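Long-range contacts in Ispd/ispf bifunctional enzyme (Campylobacter jejuni, PDB 1W55), which catalyses two steps of isoprenoid precursor synthesis, transferring a cytidylyl group from CTP to methylerythritol phosphate and cyclising the phosphorylated product to methylerythritol cyclodiphosphate with release of CMP: residues A[23-28]-A[58-63]; A[28-33]-A[205-210]; A[85-90]-A[151-156]; A[98-103]-A[201-206]. One frame throughout, in Å; residues are numbered along the deposited sequence.

Contact 1 (A[23-28]-A[58-63])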
loop_
_atom_site.group_PDB
_atom_site.type_symbol
_atom_site.label_atom_id
_atom_site.label_comp_id
_atom_site.label_asym_id
_atom_site.label_seq_id
_atom_site.Cartn_x
_atom_site.Cartn_y
_atom_site.Cartn_z
ATOM N N LYS A 23 -17.472 -25.339 0.406
ATOM C CA LYS A 23 -16.909 -24.189 1.100
ATOM C C LYS A 23 -15.816 -24.544 2.110
ATOM O O LYS A 23 -14.920 -23.741 2.354
ATOM C CB LYS A 23 -18.008 -23.306 1.698
ATOM C CG LYS A 23 -18.567 -23.758 3.042
ATOM C CD LYS A 23 -19.373 -22.624 3.653
ATOM C CE LYS A 23 -20.846 -22.898 3.555
ATOM N NZ LYS A 23 -21.324 -23.435 4.855
ATOM N N GLN A 24 -15.862 -25.748 2.664
ATOM C CA GLN A 24 -14.853 -26.155 3.643
ATOM C C GLN A 24 -13.474 -26.392 3.017
ATOM O O GLN A 24 -12.469 -26.404 3.740
ATOM C CB GLN A 24 -15.296 -27.361 4.479
ATOM C CG GLN A 24 -16.117 -28.404 3.747
ATOM C CD GLN A 24 -17.610 -28.114 3.795
ATOM O OE1 GLN A 24 -18.171 -27.597 2.825
ATOM N NE2 GLN A 24 -18.256 -28.448 4.919
ATOM N N PHE A 25 -13.442 -26.546 1.683
ATOM C CA PHE A 25 -12.205 -26.772 0.942
ATOM C C PHE A 25 -11.713 -25.601 0.079
ATOM O O PHE A 25 -10.778 -25.774 -0.696
ATOM C CB PHE A 25 -12.293 -28.061 0.104
ATOM C CG PHE A 25 -12.701 -29.264 0.901
ATOM C CD1 PHE A 25 -13.833 -29.988 0.554
ATOM C CD2 PHE A 25 -11.983 -29.645 2.021
ATOM C CE1 PHE A 25 -14.238 -31.082 1.304
ATOM C CE2 PHE A 25 -12.376 -30.741 2.784
ATOM C CZ PHE A 25 -13.501 -31.461 2.423
ATOM N N LEU A 26 -12.331 -24.429 0.192
ATOM C CA LEU A 26 -11.741 -23.206 -0.364
ATOM C C LEU A 26 -10.397 -22.971 0.287
ATOM O O LEU A 26 -10.266 -23.159 1.508
ATOM C CB LEU A 26 -12.612 -21.987 -0.088
ATOM C CG LEU A 26 -14.002 -21.924 -0.716
ATOM C CD1 LEU A 26 -14.754 -20.738 -0.124
ATOM C CD2 LEU A 26 -13.919 -21.835 -2.244
ATOM N N ARG A 27 -9.406 -22.554 -0.492
ATOM C CA ARG A 27 -8.083 -22.338 0.071
ATOM C C ARG A 27 -7.905 -20.923 0.593
ATOM O O ARG A 27 -8.166 -19.955 -0.106
ATOM C CB ARG A 27 -6.968 -22.718 -0.925
ATOM C CG ARG A 27 -6.259 -24.035 -0.575
ATOM C CD ARG A 27 -7.221 -25.224 -0.374
ATOM N NE ARG A 27 -6.545 -26.514 -0.276
ATOM C CZ ARG A 27 -7.127 -27.686 -0.521
ATOM N NH1 ARG A 27 -8.403 -27.739 -0.863
ATOM N NH2 ARG A 27 -6.432 -28.813 -0.414
ATOM N N LEU A 28 -7.469 -20.833 1.839
ATOM C CA LEU A 28 -7.146 -19.568 2.491
ATOM C C LEU A 28 -5.671 -19.684 2.819
ATOM O O LEU A 28 -5.287 -20.455 3.702
ATOM C CB LEU A 28 -7.966 -19.378 3.782
ATOM C CG LEU A 28 -9.494 -19.554 3.736
ATOM C CD1 LEU A 28 -10.138 -19.075 5.040
ATOM C CD2 LEU A 28 -10.141 -18.870 2.535
ATOM N N THR A 58 -11.636 -39.183 5.976
ATOM C CA THR A 58 -10.462 -39.766 5.326
ATOM C C THR A 58 -9.599 -38.666 4.731
ATOM O O THR A 58 -8.393 -38.607 4.982
ATOM C CB THR A 58 -10.894 -40.764 4.204
ATOM O OG1 THR A 58 -11.676 -41.830 4.766
ATOM C CG2 THR A 58 -9.676 -41.495 3.615
ATOM N N TYR A 59 -10.235 -37.793 3.956
ATOM C CA TYR A 59 -9.554 -36.675 3.334
ATOM C C TYR A 59 -8.995 -35.681 4.372
ATOM O O TYR A 59 -7.825 -35.297 4.288
ATOM C CB TYR A 59 -10.481 -35.981 2.335
ATOM C CG TYR A 59 -9.794 -34.915 1.514
ATOM C CD1 TYR A 59 -8.604 -35.189 0.812
ATOM C CD2 TYR A 59 -10.318 -33.629 1.443
ATOM C CE1 TYR A 59 -7.965 -34.194 0.072
ATOM C CE2 TYR A 59 -9.694 -32.634 0.698
ATOM C CZ TYR A 59 -8.525 -32.919 0.017
ATOM O OH TYR A 59 -7.915 -31.916 -0.700
ATOM N N MET A 60 -9.813 -35.286 5.354
ATOM C CA MET A 60 -9.402 -34.290 6.346
ATOM C C MET A 60 -8.250 -34.753 7.222
ATOM O O MET A 60 -7.401 -33.943 7.611
ATOM C CB MET A 60 -10.566 -33.880 7.237
ATOM C CG MET A 60 -11.610 -33.051 6.531
ATOM S SD MET A 60 -12.759 -32.360 7.702
ATOM C CE MET A 60 -13.810 -31.385 6.580
ATOM N N LYS A 61 -8.237 -36.046 7.536
ATOM C CA LYS A 61 -7.173 -36.649 8.339
ATOM C C LYS A 61 -5.789 -36.529 7.689
ATOM O O LYS A 61 -4.767 -36.563 8.380
ATOM C CB LYS A 61 -7.490 -38.113 8.605
ATOM C CG LYS A 61 -8.260 -38.366 9.899
ATOM C CD LYS A 61 -8.587 -39.853 10.012
ATOM C CE LYS A 61 -8.972 -40.251 11.422
ATOM N NZ LYS A 61 -9.579 -41.620 11.447
ATOM N N LYS A 62 -5.769 -36.376 6.367
ATOM C CA LYS A 62 -4.534 -36.217 5.606
ATOM C C LYS A 62 -3.884 -34.850 5.777
ATOM O O LYS A 62 -2.792 -34.621 5.261
ATOM C CB LYS A 62 -4.795 -36.482 4.120
ATOM C CG LYS A 62 -5.043 -37.943 3.820
ATOM C CD LYS A 62 -5.321 -38.167 2.362
ATOM C CE LYS A 62 -5.485 -39.658 2.082
ATOM N NZ LYS A 62 -5.143 -39.977 0.662
ATOM N N PHE A 63 -4.551 -33.956 6.509
ATOM C CA PHE A 63 -4.124 -32.561 6.628
ATOM C C PHE A 63 -3.586 -32.217 8.007
ATOM O O PHE A 63 -2.947 -31.174 8.190
ATOM C CB PHE A 63 -5.282 -31.613 6.288
ATOM C CG PHE A 63 -5.580 -31.527 4.821
ATOM C CD1 PHE A 63 -6.302 -32.528 4.185
ATOM C CD2 PHE A 63 -5.130 -30.441 4.070
ATOM C CE1 PHE A 63 -6.577 -32.454 2.823
ATOM C CE2 PHE A 63 -5.398 -30.353 2.713
ATOM C CZ PHE A 63 -6.121 -31.357 2.085
#

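Contact 2 (A[28-33]-A[205-210])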
loop_
_atom_site.group_PDB
_atom_site.type_symbol
_atom_site.label_atom_id
_atom_site.label_comp_id
_atom_site.label_asym_id
_atom_site.label_seq_id
_atom_site.Cartn_x
_atom_site.Cartn_y
_atom_site.Cartn_z
ATOM N N LEU A 28 -7.469 -20.833 1.839
ATOM C CA LEU A 28 -7.146 -19.568 2.491
ATOM C C LEU A 28 -5.671 -19.684 2.819
ATOM O O LEU A 28 -5.287 -20.455 3.702
ATOM C CB LEU A 28 -7.966 -19.378 3.782
ATOM C CG LEU A 28 -9.494 -19.554 3.736
ATOM C CD1 LEU A 28 -10.138 -19.075 5.040
ATOM C CD2 LEU A 28 -10.141 -18.870 2.535
ATOM N N GLY A 29 -4.835 -18.957 2.083
ATOM C CA GLY A 29 -3.403 -19.220 2.129
ATOM C C GLY A 29 -3.177 -20.643 1.652
ATOM O O GLY A 29 -3.718 -21.028 0.614
ATOM N N ASN A 30 -2.400 -21.420 2.414
ATOM C CA ASN A 30 -2.125 -22.824 2.090
ATOM C C ASN A 30 -3.192 -23.777 2.609
ATOM O O ASN A 30 -3.189 -24.947 2.234
ATOM C CB ASN A 30 -0.769 -23.285 2.659
ATOM C CG ASN A 30 0.407 -23.121 1.662
ATOM O OD1 ASN A 30 0.222 -23.011 0.439
ATOM N ND2 ASN A 30 1.625 -23.107 2.203
ATOM N N ASP A 31 -4.104 -23.283 3.449
ATOM C CA ASP A 31 -4.980 -24.165 4.206
ATOM C C ASP A 31 -6.386 -24.200 3.654
ATOM O O ASP A 31 -6.935 -23.160 3.309
ATOM C CB ASP A 31 -5.058 -23.714 5.678
ATOM C CG ASP A 31 -3.824 -24.082 6.472
ATOM O OD1 ASP A 31 -3.105 -25.026 6.082
ATOM O OD2 ASP A 31 -3.494 -23.488 7.513
ATOM N N PRO A 32 -7.004 -25.378 3.637
ATOM C CA PRO A 32 -8.443 -25.459 3.353
ATOM C C PRO A 32 -9.173 -24.695 4.462
ATOM O O PRO A 32 -8.650 -24.588 5.576
ATOM C CB PRO A 32 -8.745 -26.960 3.402
ATOM C CG PRO A 32 -7.592 -27.582 4.138
ATOM C CD PRO A 32 -6.406 -26.694 3.941
ATOM N N LEU A 33 -10.339 -24.144 4.142
ATOM C CA LEU A 33 -11.067 -23.233 5.037
ATOM C C LEU A 33 -11.301 -23.828 6.424
ATOM O O LEU A 33 -11.124 -23.136 7.409
ATOM C CB LEU A 33 -12.407 -22.812 4.400
ATOM C CG LEU A 33 -13.337 -21.897 5.214
ATOM C CD1 LEU A 33 -14.026 -20.884 4.310
ATOM C CD2 LEU A 33 -14.360 -22.686 6.048
ATOM N N THR A 205 -6.383 -14.850 0.421
ATOM C CA THR A 205 -6.554 -15.440 -0.913
ATOM C C THR A 205 -5.717 -16.728 -1.055
ATOM O O THR A 205 -4.749 -16.913 -0.313
ATOM C CB THR A 205 -6.169 -14.419 -1.987
ATOM O OG1 THR A 205 -4.839 -13.949 -1.729
ATOM C CG2 THR A 205 -7.031 -13.161 -1.848
ATOM N N PRO A 206 -6.078 -17.611 -1.993
ATOM C CA PRO A 206 -5.428 -18.934 -2.075
ATOM C C PRO A 206 -3.953 -18.800 -2.426
ATOM O O PRO A 206 -3.593 -17.897 -3.176
ATOM C CB PRO A 206 -6.163 -19.637 -3.229
ATOM C CG PRO A 206 -7.410 -18.830 -3.474
ATOM C CD PRO A 206 -7.073 -17.416 -3.065
ATOM N N SER A 207 -3.119 -19.690 -1.900
ATOM C CA SER A 207 -1.714 -19.711 -2.293
ATOM C C SER A 207 -1.529 -20.102 -3.769
ATOM O O SER A 207 -2.463 -20.592 -4.449
ATOM C CB SER A 207 -0.908 -20.609 -1.359
ATOM O OG SER A 207 -0.981 -21.970 -1.744
ATOM N N PHE A 208 -0.324 -19.877 -4.266
ATOM C CA PHE A 208 -0.052 -20.076 -5.687
ATOM C C PHE A 208 0.471 -21.461 -6.004
ATOM O O PHE A 208 0.901 -21.696 -7.123
ATOM C CB PHE A 208 0.900 -18.996 -6.233
ATOM C CG PHE A 208 0.308 -17.595 -6.217
ATOM C CD1 PHE A 208 1.007 -16.533 -5.641
ATOM C CD2 PHE A 208 -0.958 -17.342 -6.753
ATOM C CE1 PHE A 208 0.452 -15.234 -5.611
ATOM C CE2 PHE A 208 -1.516 -16.054 -6.723
ATOM C CZ PHE A 208 -0.806 -15.003 -6.154
ATOM N N GLU A 209 0.417 -22.384 -5.041
ATOM C CA GLU A 209 0.917 -23.745 -5.283
ATOM C C GLU A 209 0.219 -24.404 -6.450
ATOM O O GLU A 209 -1.000 -24.239 -6.662
ATOM C CB GLU A 209 0.852 -24.643 -4.031
ATOM C CG GLU A 209 1.802 -24.212 -2.928
ATOM C CD GLU A 209 2.014 -25.255 -1.829
ATOM O OE1 GLU A 209 3.091 -25.232 -1.179
ATOM O OE2 GLU A 209 1.118 -26.078 -1.587
ATOM N N ILE A 210 1.005 -25.133 -7.223
ATOM C CA ILE A 210 0.486 -25.838 -8.380
ATOM C C ILE A 210 0.856 -27.324 -8.280
ATOM O O ILE A 210 2.007 -27.659 -7.998
ATOM C CB ILE A 210 0.982 -25.174 -9.703
ATOM C CG1 ILE A 210 0.395 -23.760 -9.818
ATOM C CG2 ILE A 210 0.609 -26.016 -10.923
ATOM C CD1 ILE A 210 0.907 -22.947 -11.018
#

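Contact 3 (A[85-90]-A[151-156])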
loop_
_atom_site.group_PDB
_atom_site.type_symbol
_atom_site.label_atom_id
_atom_site.label_comp_id
_atom_site.label_asym_id
_atom_site.label_seq_id
_atom_site.Cartn_x
_atom_site.Cartn_y
_atom_site.Cartn_z
ATOM N N GLU A 85 -20.081 -36.527 22.910
ATOM C CA GLU A 85 -19.759 -37.786 23.587
ATOM C C GLU A 85 -18.246 -37.986 23.725
ATOM O O GLU A 85 -17.791 -38.862 24.468
ATOM C CB GLU A 85 -20.424 -38.983 22.890
ATOM C CG GLU A 85 -21.934 -39.050 23.091
ATOM C CD GLU A 85 -22.347 -39.066 24.565
ATOM O OE1 GLU A 85 -22.231 -40.134 25.214
ATOM O OE2 GLU A 85 -22.788 -38.012 25.084
ATOM N N LEU A 86 -17.479 -37.150 23.028
ATOM C CA LEU A 86 -16.023 -37.165 23.112
ATOM C C LEU A 86 -15.491 -36.207 24.200
ATOM O O LEU A 86 -14.308 -36.245 24.550
ATOM C CB LEU A 86 -15.422 -36.826 21.738
ATOM C CG LEU A 86 -14.824 -37.918 20.825
ATOM C CD1 LEU A 86 -15.460 -39.308 20.988
ATOM C CD2 LEU A 86 -14.825 -37.494 19.343
ATOM N N ILE A 87 -16.370 -35.365 24.738
ATOM C CA ILE A 87 -15.964 -34.306 25.662
ATOM C C ILE A 87 -16.260 -34.674 27.110
ATOM O O ILE A 87 -17.366 -35.111 27.428
ATOM C CB ILE A 87 -16.678 -32.968 25.306
ATOM C CG1 ILE A 87 -16.537 -32.646 23.807
ATOM C CG2 ILE A 87 -16.186 -31.815 26.207
ATOM C CD1 ILE A 87 -15.104 -32.514 23.309
ATOM N N ASP A 88 -15.269 -34.489 27.983
ATOM C CA ASP A 88 -15.477 -34.702 29.418
ATOM C C ASP A 88 -15.044 -33.518 30.291
ATOM O O ASP A 88 -15.054 -33.616 31.515
ATOM C CB ASP A 88 -14.855 -36.032 29.895
ATOM C CG ASP A 88 -13.344 -36.101 29.682
ATOM O OD1 ASP A 88 -12.654 -35.062 29.794
ATOM O OD2 ASP A 88 -12.756 -37.171 29.412
ATOM N N SER A 89 -14.671 -32.408 29.657
ATOM C CA SER A 89 -14.354 -31.177 30.376
ATOM C C SER A 89 -15.647 -30.455 30.752
ATOM O O SER A 89 -16.674 -30.644 30.093
ATOM C CB SER A 89 -13.433 -30.267 29.540
ATOM O OG SER A 89 -14.085 -29.748 28.382
ATOM N N GLU A 90 -15.591 -29.638 31.807
ATOM C CA GLU A 90 -16.752 -28.888 32.286
ATOM C C GLU A 90 -17.368 -27.977 31.215
ATOM O O GLU A 90 -18.593 -27.839 31.129
ATOM C CB GLU A 90 -16.389 -28.044 33.519
ATOM C CG GLU A 90 -17.608 -27.576 34.318
ATOM C CD GLU A 90 -17.284 -26.612 35.456
ATOM O OE1 GLU A 90 -16.098 -26.470 35.827
ATOM O OE2 GLU A 90 -18.231 -25.989 35.992
ATOM N N SER A 151 -20.676 -23.403 26.465
ATOM C CA SER A 151 -21.728 -24.001 27.267
ATOM C C SER A 151 -21.118 -24.922 28.301
ATOM O O SER A 151 -19.996 -25.418 28.125
ATOM C CB SER A 151 -22.690 -24.807 26.384
ATOM O OG SER A 151 -23.298 -23.990 25.409
ATOM N N LYS A 152 -21.863 -25.153 29.376
ATOM C CA LYS A 152 -21.537 -26.232 30.300
ATOM C C LYS A 152 -21.866 -27.510 29.550
ATOM O O LYS A 152 -22.987 -27.691 29.052
ATOM C CB LYS A 152 -22.345 -26.137 31.600
ATOM C CG LYS A 152 -22.150 -24.826 32.377
ATOM C CD LYS A 152 -21.642 -25.077 33.803
ATOM C CE LYS A 152 -21.734 -23.819 34.684
ATOM N NZ LYS A 152 -23.067 -23.122 34.570
ATOM N N THR A 153 -20.862 -28.371 29.456
ATOM C CA THR A 153 -20.932 -29.602 28.684
ATOM C C THR A 153 -22.121 -30.481 29.060
ATOM O O THR A 153 -22.872 -30.933 28.184
ATOM C CB THR A 153 -19.622 -30.364 28.860
ATOM O OG1 THR A 153 -18.540 -29.500 28.490
ATOM C CG2 THR A 153 -19.523 -31.521 27.878
ATOM N N LYS A 154 -22.302 -30.696 30.361
ATOM C CA LYS A 154 -23.357 -31.583 30.848
ATOM C C LYS A 154 -24.740 -31.076 30.438
ATOM O O LYS A 154 -25.590 -31.866 30.035
ATOM C CB LYS A 154 -23.256 -31.783 32.369
ATOM C CG LYS A 154 -21.946 -32.460 32.817
ATOM C CD LYS A 154 -21.893 -32.663 34.336
ATOM C CE LYS A 154 -20.977 -31.640 35.014
ATOM N NZ LYS A 154 -19.732 -32.258 35.565
ATOM N N LEU A 155 -24.942 -29.762 30.514
ATOM C CA LEU A 155 -26.222 -29.153 30.152
ATOM C C LEU A 155 -26.526 -29.221 28.656
ATOM O O LEU A 155 -27.682 -29.432 28.267
ATOM C CB LEU A 155 -26.299 -27.698 30.627
ATOM C CG LEU A 155 -26.498 -27.506 32.141
ATOM C CD1 LEU A 155 -26.596 -26.037 32.477
ATOM C CD2 LEU A 155 -27.725 -28.264 32.684
ATOM N N LEU A 156 -25.494 -29.028 27.829
ATOM C CA LEU A 156 -25.653 -29.055 26.379
ATOM C C LEU A 156 -25.951 -30.478 25.921
ATOM O O LEU A 156 -26.790 -30.687 25.048
ATOM C CB LEU A 156 -24.418 -28.473 25.669
ATOM C CG LEU A 156 -24.487 -28.279 24.147
ATOM C CD1 LEU A 156 -25.673 -27.412 23.752
ATOM C CD2 LEU A 156 -23.168 -27.706 23.566
HETATM O O HOH W 1 -20.347 -29.607 32.259
#

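Contact 4 (A[98-103]-A[201-206]). With EDO (1,2-ethanediol), chain F.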
loop_
_atom_site.group_PDB
_atom_site.type_symbol
_atom_site.label_atom_id
_atom_site.label_comp_id
_atom_site.label_asym_id
_atom_site.label_seq_id
_atom_site.Cartn_x
_atom_site.Cartn_y
_atom_site.Cartn_z
ATOM N N ALA A 98 -17.557 -22.203 9.189
ATOM C CA ALA A 98 -17.837 -21.169 8.200
ATOM C C ALA A 98 -17.740 -19.756 8.777
ATOM O O ALA A 98 -17.781 -18.783 8.029
ATOM C CB ALA A 98 -19.189 -21.405 7.529
ATOM N N ARG A 99 -17.597 -19.655 10.098
ATOM C CA ARG A 99 -17.236 -18.396 10.763
ATOM C C ARG A 99 -15.715 -18.349 10.930
ATOM O O ARG A 99 -15.161 -18.761 11.960
ATOM C CB ARG A 99 -17.940 -18.272 12.118
ATOM C CG ARG A 99 -19.440 -18.169 11.991
ATOM C CD ARG A 99 -20.158 -18.101 13.323
ATOM N NE ARG A 99 -21.599 -18.304 13.214
ATOM C CZ ARG A 99 -22.477 -17.362 12.864
ATOM N NH1 ARG A 99 -22.076 -16.126 12.594
ATOM N NH2 ARG A 99 -23.771 -17.655 12.804
ATOM N N VAL A 100 -15.046 -17.848 9.900
ATOM C CA VAL A 100 -13.616 -18.094 9.730
ATOM C C VAL A 100 -12.708 -17.148 10.503
ATOM O O VAL A 100 -11.717 -17.591 11.074
ATOM C CB VAL A 100 -13.218 -18.119 8.232
ATOM C CG1 VAL A 100 -11.810 -18.612 8.078
ATOM C CG2 VAL A 100 -14.141 -19.026 7.467
ATOM N N LEU A 101 -13.058 -15.868 10.538
ATOM C CA LEU A 101 -12.164 -14.832 11.055
ATOM C C LEU A 101 -12.480 -14.351 12.475
ATOM O O LEU A 101 -12.220 -13.187 12.810
ATOM C CB LEU A 101 -12.162 -13.628 10.111
ATOM C CG LEU A 101 -11.644 -13.801 8.674
ATOM C CD1 LEU A 101 -11.799 -12.488 7.905
ATOM C CD2 LEU A 101 -10.200 -14.282 8.640
ATOM N N VAL A 102 -13.029 -15.236 13.300
ATOM C CA VAL A 102 -13.333 -14.917 14.694
ATOM C C VAL A 102 -12.081 -14.375 15.379
ATOM O O VAL A 102 -11.028 -15.013 15.346
ATOM C CB VAL A 102 -13.856 -16.156 15.467
ATOM C CG1 VAL A 102 -13.978 -15.837 16.944
ATOM C CG2 VAL A 102 -15.209 -16.619 14.907
ATOM N N SER A 103 -12.207 -13.193 15.981
ATOM C CA SER A 103 -11.079 -12.493 16.606
ATOM C C SER A 103 -10.784 -12.973 18.023
ATOM O O SER A 103 -11.669 -13.481 18.721
ATOM C CB SER A 103 -11.350 -10.986 16.637
ATOM O OG SER A 103 -12.133 -10.652 17.773
ATOM N N LEU A 201 -16.136 -10.596 3.609
ATOM C CA LEU A 201 -15.089 -10.985 4.554
ATOM C C LEU A 201 -13.687 -10.718 3.994
ATOM O O LEU A 201 -13.462 -10.770 2.787
ATOM C CB LEU A 201 -15.241 -12.459 4.929
ATOM C CG LEU A 201 -16.489 -12.824 5.737
ATOM C CD1 LEU A 201 -16.963 -14.227 5.395
ATOM C CD2 LEU A 201 -16.206 -12.688 7.225
ATOM N N ASP A 202 -12.746 -10.430 4.881
ATOM C CA ASP A 202 -11.376 -10.132 4.466
ATOM C C ASP A 202 -10.534 -11.418 4.526
ATOM O O ASP A 202 -9.554 -11.510 5.268
ATOM C CB ASP A 202 -10.794 -8.995 5.332
ATOM C CG ASP A 202 -9.436 -8.496 4.837
ATOM O OD1 ASP A 202 -9.210 -8.438 3.600
ATOM O OD2 ASP A 202 -8.530 -8.136 5.628
ATOM N N LEU A 203 -10.946 -12.414 3.748
ATOM C CA LEU A 203 -10.315 -13.730 3.775
ATOM C C LEU A 203 -8.958 -13.744 3.043
ATOM O O LEU A 203 -8.780 -13.035 2.049
ATOM C CB LEU A 203 -11.270 -14.776 3.190
ATOM C CG LEU A 203 -12.560 -15.086 3.966
ATOM C CD1 LEU A 203 -13.459 -16.030 3.185
ATOM C CD2 LEU A 203 -12.262 -15.676 5.329
ATOM N N PRO A 204 -7.993 -14.517 3.538
ATOM C CA PRO A 204 -6.701 -14.652 2.839
ATOM C C PRO A 204 -6.909 -15.392 1.516
ATOM O O PRO A 204 -7.568 -16.423 1.507
ATOM C CB PRO A 204 -5.853 -15.497 3.803
ATOM C CG PRO A 204 -6.572 -15.451 5.113
ATOM C CD PRO A 204 -8.037 -15.308 4.781
ATOM N N THR A 205 -6.383 -14.850 0.421
ATOM C CA THR A 205 -6.554 -15.440 -0.913
ATOM C C THR A 205 -5.717 -16.728 -1.055
ATOM O O THR A 205 -4.749 -16.913 -0.313
ATOM C CB THR A 205 -6.169 -14.419 -1.987
ATOM O OG1 THR A 205 -4.839 -13.949 -1.729
ATOM C CG2 THR A 205 -7.031 -13.161 -1.848
ATOM N N PRO A 206 -6.078 -17.611 -1.993
ATOM C CA PRO A 206 -5.428 -18.934 -2.075
ATOM C C PRO A 206 -3.953 -18.800 -2.426
ATOM O O PRO A 206 -3.593 -17.897 -3.176
ATOM C CB PRO A 206 -6.163 -19.637 -3.229
ATOM C CG PRO A 206 -7.410 -18.830 -3.474
ATOM C CD PRO A 206 -7.073 -17.416 -3.065
HETATM C C1 EDO F . -25.505 -20.680 14.543
HETATM O O1 EDO F . -25.008 -20.484 13.228
HETATM C C2 EDO F . -25.689 -19.340 15.222
HETATM O O2 EDO F . -26.420 -18.490 14.369
#

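Contact 1 (A[23-28]-A[58-63])
Phe25 and Tyr59 meet in a T-shaped aromatic pair in which the tyrosine turns its edge to the phenylalanine face. Their planes stand at 72°, with centroids 5.4 Å apart. The Phe25 ring can be followed outward from its backbone. CB leads toward helix 57-61, and with CG anti to the carbonyl carbon (chi1 -53°) the ring reaches out between the two segments. Phe25 CD2 then lies 4.0 Å from Tyr59 CE2, while Phe25 CE2, one atom further, comes to 3.8 Å from Tyr59 CD2. Phe25 CZ, at the tip, is within 4.2 Å of Met60 CE, the end of an extended thioether chain; the two side chains cross at about a right angle. The other face of Phe25 is covered by its own neighbour, with Gln24 CG over the ring centre.

Arg27 works beside this apolar patch; it is modelled in two conformers, and the bonds given here belong to one of them. Its chain bends at chi2 and brings the guanidinium up to Phe25 O and the rings of 58-63. Arg27 NH1 donates to Phe25 O at 3.1 Å, close to the guanidinium plane. Arg27 NH2 points at Tyr59 OH in a straight (172°) but weak hydrogen bond of 3.5 Å, and also lies 3.6 Å from Phe63 CZ at the edge of that ring. Phe63 also stacks with Phe334 of a second subunit. Met60 and Phe63 touch Trp34, so helix 33-42 covers the patch. The chemistry implies a mainly apolar join, with the guanidinium satisfied, in the conformer described, by backbone carbonyls (Phe25 O, and weakly Ile296 O) and only lightly by the tyrosine hydroxyl.

Contact 2 (A[28-33]-A[205-210])
Gly29 and Pro206 face each other as a single backbone bridge, their CA atoms 4.7 Å apart. Gly29 supplies both a donor and an acceptor: its N-H donates to Thr205 O at an N to O distance of 3.2 Å, and its O receives Ser207 N at 2.9 Å. In both bonds the donor sits well above the plane of the accepting carbonyl. The proline, which has no N-H, is straddled by these two bonds.

Gly29 has a positive phi (61°) at the second position of a type II' turn running from Leu28 to Asp31. The turn closes its own hydrogen bonds, Leu28 N to Asp31 O and Asp31 N to Leu28 O, and the Gly29 peptide groups remain turned to the linker.

A side-chain bond completes the join. Ser207 OG donates to Asn30 OD1 at 2.7 Å, tilted 19° from the amide plane; chi1 of 84° sets the hydroxyl between backbone N and carbonyl carbon, facing the amide. Glu209 lays its extended chain alongside, with Glu209 CD 3.7 Å from Asn30 OD1, but its carboxylate is satisfied across the assembly, by salt bridges to Lys364 and Arg335 of a second subunit.

The hairpin of strands 27-28 and 31-32, just ahead of helix 33-42, is thereby fastened to the connector entering strand 210-224 of the cyclodiphosphate synthase half, while Tyr365 of strand 354-365 packs against Pro206, Ser207 and Glu209.

Contact 3 (A[85-90]-A[151-156])
Thr153, the first residue of helix 153-159, is gripped by two consecutive carbonyls of the loop 85-90. Thr153 N meets Glu90 O at 2.9 Å in a nearly straight bond (170°), and Thr153 OG1 donates to Ser89 O at 2.7 Å. With OG1 anti to the carbonyl carbon (chi1 -55°), the hydroxyl faces the loop and Thr153 CG2 falls against Ile87 CG2, 3.7 Å away. The two side chains cross at about a right angle, and Val92 of strand 91-96 also touches Thr153, so this side is buried and close-fitting.

The outer side is looser. Glu90 and Lys152 run side by side in the same direction, yet their nearest side-chain atoms, Glu90 OE2 and Lys152 CD, are 4.2 Å apart, and the carboxylate and ammonium do not meet. A water accepts from Lys154 N at 2.9 Å and donates to Glu90 O at 2.7 Å.

Glu90 O therefore serves two N-H groups of the first turn, Thr153 directly and Lys154 through water. The partial positive charge of the helix start probably favours such a carbonyl there, so the helix start is held by polar bonds to carbonyls, with an apolar Ile87-Thr153 contact beside them.

Contact 4 (A[98-103]-A[201-206])
The loop that follows strand 91-96 of the cytidylyltransferase domain packs here on the loop 201-206 between strands 180-184 and 210-224, and Val100 and Leu101 make the join. Leu203 CD2 rests against both, 3.9 Å from Val100 CB and equally 3.9 Å from Leu101 CG. Leu203 meets Val100 at about a right angle and Leu101 obliquely. Leu101, whose CG is anti to the carbonyl carbon (chi1 -63°), extends CD1 over the backbone of the partner segment, 3.6 Å from Asp202 O, and more distantly approaches Leu201 CD2 at 4.5 Å.

Asp202 is the centre of an inverse gamma turn, closed by a weak bond from Leu203 N to Leu201 O; this tight reversal presents Leu201 and Leu203 to the same loop. No hydrogen bond crosses between the segments, and the side-chain contacts are apolar, apart from Leu101 CD1 lying on the Asp202 carbonyl. Leu28 of strand 27-28 packs against both Val100 and Leu203, while Leu33 and Tyr36 of helix 33-42 touch Val100.

Arg99 points away from this patch; its NE pairs with Asp96, a residue lining the cytidine monophosphate pocket, and NH2 forms a salt bridge with Asp128 of a fourth subunit. Arg99 NH2 also donates at 170° to O1 of a 1,2-ethanediol, 3.1 Å away at the edge of the guanidinium; the diol, probably from the crystallisation liquor, also bonds to Lys191, predicted to position methylerythritol phosphate.

Contacts 1, 2 and 4 form one cluster, with centres 11 to 15 Å apart, around the small hairpin of strands 27-28 and 31-32. Contacts 1 and 2 share Leu28, and contacts 2 and 4 share Thr205 and Pro206. Contact 3 stands apart, its centre 27 to 34 Å from the others, where strand 91-96 begins and strand 149-152 ends, neighbours in the main sheet. Along the chain, contacts 1 and 3 follow in series, contacts 3 and 4 interleave, and contact 3 falls within the span between the segments of contact 2. Through contact 2 the cluster reaches the connector that runs into strand 210-224 of the synthase half; contacts 1 and 3 lie within the cytidylyltransferase range.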